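Local structure of ArsR family transcriptional regulator (Staphylococcus aureus, 6CDB) at residues H86-T89 with M90-A94. The protein probably represses transcription by binding operator DNA as a dimer that senses zinc, as a member of the ArsR family of metal-responsive regulators. The protein carries 1 engineered substitution. Numbering follows the deposited sequence.
Sequences HVAT and MLKQA. With ZN (zinc ion), chain C.
His86 O receives the amide of Met90 at 2.9 Å between O and N, with the N-H pointing almost straight at it (168°). The methyl of Met90 folds back over the same carbonyl, CE lying 3.7 Å from His86 O: CG stands anti to the backbone N (chi1 179°), and a tight twist about the CG-SD bond (chi3 -22°) then brings CE back to the preceding turn. The next three rungs of the alpha-helix repeat the i to i+4 pattern, Leu91 N to Val87 O, Lys92 N to Ala88 O and Gln93 N to Thr89 O. Beside the last of these, the side chains of Thr89 and Gln93 run alongside each other in the same direction, with Thr89 CG2 3.8 Å from Gln93 CG. Thr89 OG1 instead bonds back to Ile85 O, one turn earlier. Lys92 stretches past Ala88, its CB 3.4 Å from Ala88 O, and NZ makes a weak hydrogen bond to Ser36 O.

His86 ND1 holds a zinc ion at 2.0 Å; Asp84 of the same chain and His97 and His100 of the second subunit complete this intersubunit site. Helix 85-99 helps form the dimer interface, where Met90 packs on Met90 of the second subunit, while Val87 and Leu91 rest on Met32 of helix 26-37; the helix follows strand 77-82 of the antiparallel sheet.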
loop_
_atom_site.group_PDB
_atom_site.type_symbol
_atom_site.label_atom_id
_atom_site.label_comp_id
_atom_site.label_asym_id
_atom_site.label_seq_id
_atom_site.Cartn_x
_atom_site.Cartn_y
_atom_site.Cartn_z
ATOM N N HIS A 86 0.531 3.062 -11.882
ATOM C CA HIS A 86 -0.075 2.252 -10.829
ATOM C C HIS A 86 0.497 2.612 -9.466
ATOM O O HIS A 86 -0.236 2.662 -8.469
ATOM C CB HIS A 86 0.128 0.762 -11.118
ATOM C CG HIS A 86 -0.191 0.388 -12.532
ATOM N ND1 HIS A 86 0.743 -0.149 -13.390
ATOM C CD2 HIS A 86 -1.330 0.526 -13.251
ATOM C CE1 HIS A 86 0.187 -0.356 -14.572
ATOM N NE2 HIS A 86 -1.068 0.052 -14.515
ATOM N N VAL A 87 1.803 2.855 -9.405
ATOM C CA VAL A 87 2.434 3.227 -8.141
ATOM C C VAL A 87 1.946 4.598 -7.686
ATOM O O VAL A 87 1.545 4.776 -6.526
ATOM C CB VAL A 87 3.965 3.171 -8.281
ATOM C CG1 VAL A 87 4.649 3.535 -6.954
ATOM C CG2 VAL A 87 4.395 1.778 -8.729
ATOM N N ALA A 88 1.920 5.574 -8.606
ATOM C CA ALA A 88 1.397 6.895 -8.267
ATOM C C ALA A 88 -0.045 6.810 -7.798
ATOM O O ALA A 88 -0.431 7.469 -6.820
ATOM C CB ALA A 88 1.513 7.842 -9.467
ATOM N N THR A 89 -0.860 6.000 -8.478
ATOM C CA THR A 89 -2.271 5.938 -8.129
ATOM C C THR A 89 -2.453 5.283 -6.766
ATOM O O THR A 89 -3.146 5.824 -5.897
ATOM C CB THR A 89 -3.062 5.194 -9.207
ATOM O OG1 THR A 89 -2.993 5.917 -10.452
ATOM C CG2 THR A 89 -4.511 5.067 -8.789
ATOM N N MET A 90 -1.823 4.122 -6.562
ATOM C CA MET A 90 -1.823 3.475 -5.252
ATOM C C MET A 90 -1.503 4.464 -4.133
ATOM O O MET A 90 -2.254 4.582 -3.151
ATOM C CB MET A 90 -0.811 2.329 -5.265
ATOM C CG MET A 90 -0.675 1.562 -3.953
ATOM S SD MET A 90 0.776 0.494 -4.011
ATOM C CE MET A 90 0.965 0.340 -5.785
ATOM N N LEU A 91 -0.402 5.211 -4.288
ATOM C CA LEU A 91 0.062 6.101 -3.223
ATOM C C LEU A 91 -0.900 7.260 -2.982
ATOM O O LEU A 91 -1.285 7.529 -1.834
ATOM C CB LEU A 91 1.449 6.643 -3.561
ATOM C CG LEU A 91 2.073 7.474 -2.446
ATOM C CD1 LEU A 91 2.484 6.579 -1.270
ATOM C CD2 LEU A 91 3.242 8.297 -2.988
ATOM N N LYS A 92 -1.272 7.980 -4.051
ATOM C CA LYS A 92 -2.171 9.130 -3.904
ATOM C C LYS A 92 -3.553 8.717 -3.397
ATOM O O LYS A 92 -4.174 9.451 -2.615
ATOM C CB LYS A 92 -2.276 9.895 -5.237
ATOM C CG LYS A 92 -1.013 10.711 -5.547
ATOM C CD LYS A 92 -0.951 11.207 -6.992
ATOM C CE LYS A 92 0.307 12.054 -7.191
ATOM N NZ LYS A 92 0.785 12.044 -8.607
ATOM N N GLN A 93 -4.066 7.556 -3.829
ATOM C CA GLN A 93 -5.337 7.085 -3.286
ATOM C C GLN A 93 -5.221 6.801 -1.798
ATOM O O GLN A 93 -6.126 7.140 -1.024
ATOM C CB GLN A 93 -5.829 5.833 -4.024
ATOM C CG GLN A 93 -6.179 6.091 -5.512
ATOM C CD GLN A 93 -7.580 6.651 -5.715
ATOM O OE1 GLN A 93 -8.532 6.213 -5.068
ATOM N NE2 GLN A 93 -7.712 7.624 -6.631
ATOM N N ALA A 94 -4.112 6.176 -1.377
ATOM C CA ALA A 94 -3.902 5.933 0.053
ATOM C C ALA A 94 -3.818 7.241 0.842
ATOM O O ALA A 94 -4.419 7.364 1.917
ATOM C CB ALA A 94 -2.638 5.098 0.261
HETATM ZN ZN ZN C . 2.666 -0.766 -13.053
#